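Local coordinates for precorrin-6y methylase (Rhodobacter capsulatus, PDB 3NJR), which forms the C-terminal domain of precorrin-6Y C5,15-methyltransferase, an enzyme of cobalamin biosynthesis, and binds S-adenosyl-L-homocysteine, the spent form of the methyl donor, at residues 37-42 with 67-72; 72-77 with 104-109; 52-57 with 147-152. All blocks are in the same frame, centred on the assembly; numbering follows the deposited sequence.

Contact 1: residues 37-42 with 67-72. With SAH (S-adenosyl-L-homocysteine), chain C.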
loop_
_atom_site.group_PDB
_atom_site.type_symbol
_atom_site.label_atom_id
_atom_site.label_comp_id
_atom_site.label_asym_id
_atom_site.label_seq_id
_atom_site.Cartn_x
_atom_site.Cartn_y
_atom_site.Cartn_z
ATOM N N GLN A 37 -14.533 14.769 -12.652
ATOM C CA GLN A 37 -14.123 15.042 -11.268
ATOM C C GLN A 37 -14.875 14.244 -10.180
ATOM O O GLN A 37 -14.669 14.466 -8.984
ATOM C CB GLN A 37 -14.206 16.548 -10.978
ATOM C CG GLN A 37 -13.341 17.035 -9.794
ATOM C CD GLN A 37 -11.890 16.500 -9.832
ATOM O OE1 GLN A 37 -11.233 16.494 -10.887
ATOM N NE2 GLN A 37 -11.392 16.057 -8.670
ATOM N N ILE A 38 -15.720 13.304 -10.594
ATOM C CA ILE A 38 -16.551 12.503 -9.683
ATOM C C ILE A 38 -15.729 11.784 -8.592
ATOM O O ILE A 38 -14.560 11.498 -8.808
ATOM C CB ILE A 38 -17.407 11.491 -10.514
ATOM C CG1 ILE A 38 -18.490 10.826 -9.659
ATOM C CG2 ILE A 38 -16.522 10.468 -11.224
ATOM C CD1 ILE A 38 -19.685 10.286 -10.446
ATOM N N THR A 39 -16.332 11.526 -7.425
ATOM C CA THR A 39 -15.771 10.583 -6.425
ATOM C C THR A 39 -15.940 9.117 -6.887
ATOM O O THR A 39 -17.042 8.699 -7.228
ATOM C CB THR A 39 -16.403 10.750 -4.988
ATOM O OG1 THR A 39 -16.125 12.056 -4.461
ATOM C CG2 THR A 39 -15.860 9.697 -4.005
ATOM N N LYS A 40 -14.845 8.356 -6.897
ATOM C CA LYS A 40 -14.847 6.968 -7.348
ATOM C C LYS A 40 -15.780 6.118 -6.487
ATOM O O LYS A 40 -15.922 6.338 -5.276
ATOM C CB LYS A 40 -13.434 6.378 -7.315
ATOM C CG LYS A 40 -12.473 6.873 -8.403
ATOM C CD LYS A 40 -12.824 6.341 -9.800
ATOM C CE LYS A 40 -11.649 6.466 -10.784
ATOM N NZ LYS A 40 -10.949 7.794 -10.719
ATOM N N SER A 41 -16.407 5.134 -7.121
ATOM C CA SER A 41 -17.472 4.374 -6.489
ATOM C C SER A 41 -17.082 3.698 -5.128
ATOM O O SER A 41 -17.807 3.847 -4.136
ATOM C CB SER A 41 -18.104 3.433 -7.523
ATOM O OG SER A 41 -18.682 2.312 -6.898
ATOM N N PRO A 42 -15.917 3.007 -5.056
ATOM C CA PRO A 42 -15.538 2.427 -3.756
ATOM C C PRO A 42 -15.232 3.487 -2.681
ATOM O O PRO A 42 -15.450 3.252 -1.484
ATOM C CB PRO A 42 -14.272 1.619 -4.087
ATOM C CG PRO A 42 -14.291 1.453 -5.584
ATOM C CD PRO A 42 -14.894 2.723 -6.083
ATOM N N GLY A 67 -21.826 16.175 -7.397
ATOM C CA GLY A 67 -22.831 15.944 -6.355
ATOM C C GLY A 67 -23.145 14.500 -5.997
ATOM O O GLY A 67 -24.212 14.214 -5.452
ATOM N N SER A 68 -22.239 13.574 -6.283
ATOM C CA SER A 68 -22.567 12.148 -6.133
ATOM C C SER A 68 -22.749 11.714 -4.668
ATOM O O SER A 68 -23.584 10.867 -4.358
ATOM C CB SER A 68 -21.518 11.270 -6.831
ATOM O OG SER A 68 -20.301 11.237 -6.086
ATOM N N VAL A 69 -21.950 12.290 -3.778
ATOM C CA VAL A 69 -22.056 12.014 -2.348
ATOM C C VAL A 69 -23.446 12.398 -1.838
ATOM O O VAL A 69 -24.092 11.610 -1.109
ATOM C CB VAL A 69 -20.942 12.756 -1.566
ATOM C CG1 VAL A 69 -21.227 12.788 -0.090
ATOM C CG2 VAL A 69 -19.616 12.107 -1.830
ATOM N N SER A 70 -23.904 13.587 -2.260
ATOM C CA SER A 70 -25.205 14.137 -1.868
ATOM C C SER A 70 -26.341 13.284 -2.404
ATOM O O SER A 70 -27.360 13.111 -1.726
ATOM C CB SER A 70 -25.388 15.563 -2.393
ATOM O OG SER A 70 -24.548 16.512 -1.769
ATOM N N VAL A 71 -26.173 12.769 -3.625
ATOM C CA VAL A 71 -27.197 11.962 -4.274
ATOM C C VAL A 71 -27.349 10.681 -3.475
ATOM O O VAL A 71 -28.443 10.368 -3.004
ATOM C CB VAL A 71 -26.864 11.692 -5.767
ATOM C CG1 VAL A 71 -27.759 10.640 -6.345
ATOM C CG2 VAL A 71 -27.004 12.942 -6.583
ATOM N N GLU A 72 -26.256 9.960 -3.274
ATOM C CA GLU A 72 -26.294 8.785 -2.392
ATOM C C GLU A 72 -26.710 9.081 -0.917
ATOM O O GLU A 72 -27.367 8.246 -0.279
ATOM C CB GLU A 72 -24.991 7.985 -2.486
ATOM C CG GLU A 72 -24.605 7.730 -3.924
ATOM C CD GLU A 72 -23.803 6.465 -4.140
ATOM O OE1 GLU A 72 -22.714 6.322 -3.554
ATOM O OE2 GLU A 72 -24.249 5.603 -4.925
HETATM N N SAH C . -17.314 14.879 -4.145
HETATM C CA SAH C . -17.223 15.181 -5.608
HETATM C CB SAH C . -15.766 15.077 -6.065
HETATM C CG SAH C . -15.233 16.397 -6.634
HETATM S SD SAH C . -14.050 17.114 -5.532
HETATM C C SAH C . -18.132 14.264 -6.393
HETATM O O SAH C . -18.569 14.563 -7.503
HETATM O OXT SAH C . -18.486 13.178 -5.951
HETATM C "C5'" SAH C . -13.485 18.573 -6.373
HETATM C "C4'" SAH C . -14.543 19.680 -6.500
HETATM O "O4'" SAH C . -14.553 20.597 -5.389
HETATM C "C3'" SAH C . -14.287 20.522 -7.746
HETATM O "O3'" SAH C . -15.413 20.431 -8.612
HETATM C "C2'" SAH C . -14.127 21.953 -7.265
HETATM O "O2'" SAH C . -14.759 22.916 -8.122
HETATM C "C1'" SAH C . -14.759 21.934 -5.880
HETATM N N9 SAH C . -14.211 23.032 -5.025
HETATM C C8 SAH C . -12.936 23.479 -5.028
HETATM N N7 SAH C . -12.767 24.501 -4.155
HETATM C C5 SAH C . -13.957 24.732 -3.571
HETATM C C6 SAH C . -14.482 25.667 -2.544
HETATM N N6 SAH C . -13.650 26.568 -1.982
HETATM N N1 SAH C . -15.796 25.594 -2.194
HETATM C C2 SAH C . -16.619 24.691 -2.763
HETATM N N3 SAH C . -16.202 23.812 -3.700
HETATM C C4 SAH C . -14.910 23.770 -4.144
#
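The flat carboxylate of SAH lies between two walls: Thr-39 N and Ile-38 CA stand over one face, Gly-67 N over the other, 3.6 Å from SAH O. Ser-68 OG comes in close to the carboxylate plane. One oxygen, OXT, takes three hydrogen bonds. Thr-39 N reaches it almost perpendicularly to the plane at 3.1 Å (N-H...O 153°), Thr-39 OG1 from a tilt on the same side at 3.0 Å, and Ser-68 OG at 2.7 Å. Ser-68 can do this because chi1 of 74° sets OG between its own backbone N and carbonyl carbon, facing the ligand. This is the amino-acid end of the cofactor pocket in a Rossmann-like, class I methyltransferase: the glycine-rich loop after strand 58-62 runs into helix 68-75, with Gly-67 as N-cap, and the start of that helix would probably help stabilise the negative charge. Ser-66 N and Glu-84 OE2 also bond the ligand. Direct protein contact is lighter, with Ile-38 CG1 lying 4.0 Å from Ser-68 OG and the Thr-39 side chain brushing a methyl of Val-69. Further along the ligand, Gln-37 CG packs 3.7 Å from SAH CG, its chain bending at chi2 (47°) beside the homocysteine arm.

Contact 2: residues 72-77 with 104-109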
loop_
_atom_site.group_PDB
_atom_site.type_symbol
_atom_site.label_atom_id
_atom_site.label_comp_id
_atom_site.label_asym_id
_atom_site.label_seq_id
_atom_site.Cartn_x
_atom_site.Cartn_y
_atom_site.Cartn_z
ATOM N N GLU A 72 -26.256 9.960 -3.274
ATOM C CA GLU A 72 -26.294 8.785 -2.392
ATOM C C GLU A 72 -26.710 9.081 -0.917
ATOM O O GLU A 72 -27.367 8.246 -0.279
ATOM C CB GLU A 72 -24.991 7.985 -2.486
ATOM C CG GLU A 72 -24.605 7.730 -3.924
ATOM C CD GLU A 72 -23.803 6.465 -4.140
ATOM O OE1 GLU A 72 -22.714 6.322 -3.554
ATOM O OE2 GLU A 72 -24.249 5.603 -4.925
ATOM N N TRP A 73 -26.355 10.252 -0.378
ATOM C CA TRP A 73 -26.789 10.599 0.985
ATOM C C TRP A 73 -28.295 10.751 1.011
ATOM O O TRP A 73 -28.943 10.187 1.884
ATOM C CB TRP A 73 -26.104 11.867 1.484
ATOM C CG TRP A 73 -26.729 12.527 2.703
ATOM C CD1 TRP A 73 -27.761 13.422 2.710
ATOM C CD2 TRP A 73 -26.317 12.389 4.085
ATOM N NE1 TRP A 73 -28.039 13.827 3.999
ATOM C CE2 TRP A 73 -27.166 13.214 4.860
ATOM C CE3 TRP A 73 -25.318 11.647 4.738
ATOM C CZ2 TRP A 73 -27.041 13.324 6.249
ATOM C CZ3 TRP A 73 -25.206 11.746 6.121
ATOM C CH2 TRP A 73 -26.058 12.584 6.860
ATOM N N CYS A 74 -28.845 11.494 0.044
ATOM C CA CYS A 74 -30.294 11.707 -0.063
ATOM C C CYS A 74 -31.090 10.457 -0.437
ATOM O O CYS A 74 -32.221 10.298 0.011
ATOM C CB CYS A 74 -30.589 12.813 -1.064
ATOM S SG CYS A 74 -30.047 14.458 -0.474
ATOM N N LEU A 75 -30.495 9.579 -1.260
ATOM C CA LEU A 75 -31.106 8.279 -1.580
ATOM C C LEU A 75 -31.220 7.403 -0.345
ATOM O O LEU A 75 -32.175 6.623 -0.234
ATOM C CB LEU A 75 -30.387 7.542 -2.713
ATOM C CG LEU A 75 -30.659 8.115 -4.112
ATOM C CD1 LEU A 75 -29.546 7.749 -5.123
ATOM C CD2 LEU A 75 -32.047 7.735 -4.648
ATOM N N ALA A 76 -30.289 7.549 0.603
ATOM C CA ALA A 76 -30.417 6.830 1.881
ATOM C C ALA A 76 -31.475 7.444 2.833
ATOM O O ALA A 76 -31.684 6.946 3.942
ATOM C CB ALA A 76 -29.057 6.701 2.567
ATOM N N GLY A 77 -32.120 8.530 2.405
ATOM C CA GLY A 77 -33.104 9.222 3.229
ATOM C C GLY A 77 -32.770 10.625 3.733
ATOM O O GLY A 77 -33.653 11.322 4.230
ATOM N N PRO A 104 -37.134 18.222 -3.928
ATOM C CA PRO A 104 -37.549 18.530 -2.557
ATOM C C PRO A 104 -36.416 18.333 -1.516
ATOM O O PRO A 104 -36.309 19.108 -0.578
ATOM C CB PRO A 104 -38.674 17.516 -2.298
ATOM C CG PRO A 104 -38.377 16.363 -3.265
ATOM C CD PRO A 104 -37.883 17.086 -4.494
ATOM N N ARG A 105 -35.590 17.308 -1.691
ATOM C CA ARG A 105 -34.602 16.879 -0.701
ATOM C C ARG A 105 -33.217 17.535 -0.869
ATOM O O ARG A 105 -32.463 17.648 0.094
ATOM C CB ARG A 105 -34.417 15.364 -0.815
ATOM C CG ARG A 105 -35.496 14.522 -0.192
ATOM C CD ARG A 105 -35.112 13.031 -0.288
ATOM N NE ARG A 105 -35.487 12.216 0.877
ATOM C CZ ARG A 105 -35.950 12.668 2.053
ATOM N NH1 ARG A 105 -36.135 13.967 2.291
ATOM N NH2 ARG A 105 -36.240 11.800 3.019
ATOM N N MET A 106 -32.883 17.938 -2.095
ATOM C CA MET A 106 -31.522 18.322 -2.434
ATOM C C MET A 106 -31.431 19.658 -3.170
ATOM O O MET A 106 -32.102 19.853 -4.183
ATOM C CB MET A 106 -30.878 17.195 -3.233
ATOM C CG MET A 106 -29.518 17.491 -3.834
ATOM S SD MET A 106 -28.613 15.954 -4.157
ATOM C CE MET A 106 -27.330 16.500 -5.296
ATOM N N ARG A 107 -30.599 20.564 -2.648
ATOM C CA ARG A 107 -30.364 21.901 -3.221
ATOM C C ARG A 107 -28.946 22.099 -3.764
ATOM O O ARG A 107 -27.974 21.694 -3.142
ATOM C CB ARG A 107 -30.534 22.964 -2.130
ATOM C CG ARG A 107 -31.828 23.699 -2.080
ATOM C CD ARG A 107 -31.859 24.587 -0.828
ATOM N NE ARG A 107 -30.995 25.773 -0.941
ATOM C CZ ARG A 107 -30.705 26.597 0.068
ATOM N NH1 ARG A 107 -31.190 26.370 1.284
ATOM N NH2 ARG A 107 -29.920 27.655 -0.142
ATOM N N ALA A 108 -28.807 22.787 -4.883
ATOM C CA ALA A 108 -27.469 23.223 -5.279
ATOM C C ALA A 108 -27.283 24.695 -4.976
ATOM O O ALA A 108 -28.186 25.496 -5.206
ATOM C CB ALA A 108 -27.218 22.953 -6.736
ATOM N N VAL A 109 -26.121 25.037 -4.429
ATOM C CA VAL A 109 -25.717 26.424 -4.222
ATOM C C VAL A 109 -24.433 26.654 -5.021
ATOM O O VAL A 109 -23.405 26.018 -4.765
ATOM C CB VAL A 109 -25.511 26.766 -2.706
ATOM C CG1 VAL A 109 -24.861 28.128 -2.526
ATOM C CG2 VAL A 109 -26.830 26.726 -1.957
#
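Cys-74 and Arg-105 bury equal areas here, and Gly-77 comes next. The thiol of Cys-74 points from the last turn of helix 68-75 at the strand, with SG 4.0 Å from Met-106 CB and looser against Arg-105 CB. Its chi1 of -68° places SG anti to the carbonyl carbon. Arg-105 instead runs back along the end of the helix: bent at chi3 (143°), it lays its guanidinium against the turn, where Gly-77 O sits over one face, 3.4 Å from Arg-105 CZ. The N-H groups are poorly aimed for a hydrogen bond, and any attraction is probably electrostatic. Cys-74 O lies obliquely to the same group. It accepts the backbone bond from Gly-77 N at 3.0 Å. Gly-77 closes the helix in a Schellman motif, its positive phi (112°) turning the chain toward strand 79-84. In the Rossmann-like sheet helix 68-75 is the connection of a beta-alpha-beta crossover from strand 58-62 to 79-84, and the contact carries it past 79-84 to 106-110, an edge strand of the sheet within this chain. Cys-74 also rests on Ala-80, while Met-106 reaches Ile-93 and Ile-97 of helix 87-99.

Contact 3: residues 52-57 with 147-152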
loop_
_atom_site.group_PDB
_atom_site.type_symbol
_atom_site.label_atom_id
_atom_site.label_comp_id
_atom_site.label_asym_id
_atom_site.label_seq_id
_atom_site.Cartn_x
_atom_site.Cartn_y
_atom_site.Cartn_z
ATOM N N ALA A 52 -22.838 8.137 7.528
ATOM C CA ALA A 52 -23.853 7.403 8.308
ATOM C C ALA A 52 -25.212 8.095 8.369
ATOM O O ALA A 52 -25.694 8.374 9.451
ATOM C CB ALA A 52 -23.343 7.105 9.728
ATOM N N PRO A 53 -25.842 8.357 7.205
ATOM C CA PRO A 53 -27.167 9.024 7.153
ATOM C C PRO A 53 -28.227 8.354 8.049
ATOM O O PRO A 53 -28.324 7.115 8.072
ATOM C CB PRO A 53 -27.590 8.867 5.692
ATOM C CG PRO A 53 -26.385 8.472 4.940
ATOM C CD PRO A 53 -25.335 7.994 5.862
ATOM N N ARG A 54 -28.983 9.150 8.810
ATOM C CA ARG A 54 -30.223 8.675 9.429
ATOM C C ARG A 54 -31.288 9.449 8.685
ATOM O O ARG A 54 -31.016 10.502 8.142
ATOM C CB ARG A 54 -30.304 8.998 10.924
ATOM C CG ARG A 54 -29.570 8.060 11.864
ATOM C CD ARG A 54 -28.072 8.321 11.887
ATOM N NE ARG A 54 -27.442 7.623 13.011
ATOM C CZ ARG A 54 -26.127 7.415 13.140
ATOM N NH1 ARG A 54 -25.282 7.853 12.212
ATOM N NH2 ARG A 54 -25.652 6.773 14.210
ATOM N N ARG A 55 -32.506 8.925 8.684
ATOM C CA ARG A 55 -33.641 9.509 7.959
ATOM C C ARG A 55 -33.766 11.016 8.237
ATOM O O ARG A 55 -33.779 11.436 9.393
ATOM C CB ARG A 55 -34.929 8.754 8.365
ATOM C CG ARG A 55 -35.820 8.280 7.194
ATOM C CD ARG A 55 -36.216 6.794 7.360
ATOM N NE ARG A 55 -36.551 6.085 6.111
ATOM C CZ ARG A 55 -36.134 6.395 4.875
ATOM N NH1 ARG A 55 -35.323 7.420 4.640
ATOM N NH2 ARG A 55 -36.532 5.656 3.849
ATOM N N GLY A 56 -33.816 11.815 7.170
ATOM C CA GLY A 56 -34.103 13.246 7.281
ATOM C C GLY A 56 -32.969 14.174 7.719
ATOM O O GLY A 56 -33.126 15.415 7.676
ATOM N N GLU A 57 -31.832 13.605 8.134
ATOM C CA GLU A 57 -30.679 14.400 8.523
ATOM C C GLU A 57 -30.208 15.276 7.371
ATOM O O GLU A 57 -30.393 14.928 6.200
ATOM C CB GLU A 57 -29.542 13.500 8.971
ATOM C CG GLU A 57 -29.672 12.933 10.363
ATOM C CD GLU A 57 -28.375 12.307 10.830
ATOM O OE1 GLU A 57 -27.546 11.921 9.982
ATOM O OE2 GLU A 57 -28.163 12.203 12.052
ATOM N N GLY A 147 -21.387 17.889 18.141
ATOM C CA GLY A 147 -21.935 16.577 17.744
ATOM C C GLY A 147 -22.276 16.407 16.265
ATOM O O GLY A 147 -22.741 15.337 15.840
ATOM N N THR A 148 -22.056 17.473 15.489
ATOM C CA THR A 148 -22.250 17.456 14.049
ATOM C C THR A 148 -21.109 16.594 13.555
ATOM O O THR A 148 -19.984 16.767 14.013
ATOM C CB THR A 148 -22.146 18.895 13.439
ATOM O OG1 THR A 148 -23.155 19.752 14.010
ATOM C CG2 THR A 148 -22.290 18.885 11.909
ATOM N N ARG A 149 -21.389 15.664 12.643
ATOM C CA ARG A 149 -20.362 14.760 12.152
ATOM C C ARG A 149 -19.632 15.393 10.983
ATOM O O ARG A 149 -20.257 16.027 10.145
ATOM C CB ARG A 149 -20.969 13.394 11.792
ATOM C CG ARG A 149 -22.010 12.910 12.833
ATOM C CD ARG A 149 -22.565 11.500 12.591
ATOM N NE ARG A 149 -23.281 11.365 11.326
ATOM C CZ ARG A 149 -24.589 11.582 11.145
ATOM N NH1 ARG A 149 -25.119 11.420 9.939
ATOM N NH2 ARG A 149 -25.369 11.972 12.146
ATOM N N ILE A 150 -18.304 15.238 10.952
ATOM C CA ILE A 150 -17.452 15.718 9.846
ATOM C C ILE A 150 -16.734 14.574 9.145
ATOM O O ILE A 150 -16.227 13.662 9.800
ATOM C CB ILE A 150 -16.340 16.696 10.300
ATOM C CG1 ILE A 150 -16.747 17.499 11.548
ATOM C CG2 ILE A 150 -15.900 17.595 9.126
ATOM C CD1 ILE A 150 -17.585 18.741 11.304
ATOM N N VAL A 151 -16.681 14.640 7.810
ATOM C CA VAL A 151 -15.967 13.648 7.017
ATOM C C VAL A 151 -15.233 14.328 5.870
ATOM O O VAL A 151 -15.823 15.055 5.091
ATOM C CB VAL A 151 -16.911 12.494 6.519
ATOM C CG1 VAL A 151 -16.170 11.491 5.627
ATOM C CG2 VAL A 151 -17.553 11.769 7.705
ATOM N N ALA A 152 -13.929 14.087 5.782
ATOM C CA ALA A 152 -13.099 14.706 4.749
ATOM C C ALA A 152 -12.176 13.697 4.090
ATOM O O ALA A 152 -11.632 12.844 4.763
ATOM C CB ALA A 152 -12.290 15.821 5.350
#
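Arg-149 NH2 donates to Glu-57 OE2 at 2.8 Å in a nearly straight bond (N-H...O 167°), meeting the syn side of the oxygen somewhat out of the carboxylate plane, while OE2 lies near the guanidinium plane. The second arm of the salt bridge runs from Arg-149 NH1 to Glu-57 OE1, though modelled too short to be taken literally. The two groups are nearly coplanar, 19° apart, so the carboxylate faces the guanidinium edge. Over one face of that guanidinium sits Arg-54 NH1, 3.9 Å from Arg-149 CZ and above the centre. The like charges are probably eased by Glu-57 and by Ala-52 O, which accepts from Arg-54 NH1 at 2.8 Å in the carbonyl plane, on a lone pair. Arg-54 folds back here through a bend at chi2 (78°). A type II turn from Arg-54 to Glu-57 brings both residues to the side chain of Arg-149, and Arg-54 N adds a weak bond to Glu-57 OE1. Arg-149 NH1 also hydrogen-bonds Leu-51 O. Residues 52-57 link helix 41-51 to strand 58-62, with Pro-53 and Arg-54 packing on a second subunit, while Arg-149 crosses from strand 149-154 past strand 125-128 against Trp-73 of helix 68-75.

Overall arrangement
Helix 68-75 ties the set together. Its first turn serves the ligand in contact 1, its last turn meets the outer strand in contact 2, and Glu-72 belongs to both. These contacts, with centres 12 Å apart, touch where Met-106 CE packs 3.6 Å from Ser-70 CB; the Met-106 side chain is about 9 Å from SAH. Contact 3 lies farther from the pocket, its centre 16 Å from that of contact 1 and with no touch between them. It joins contact 2 through Gly-77 O and Gly-56 N, a probable hydrogen bond at 3.0 Å, and through Trp-73 CE3 against Pro-53 CG at 3.4 Å. Contact 2 is nested inside the chain loop that contact 3 closes.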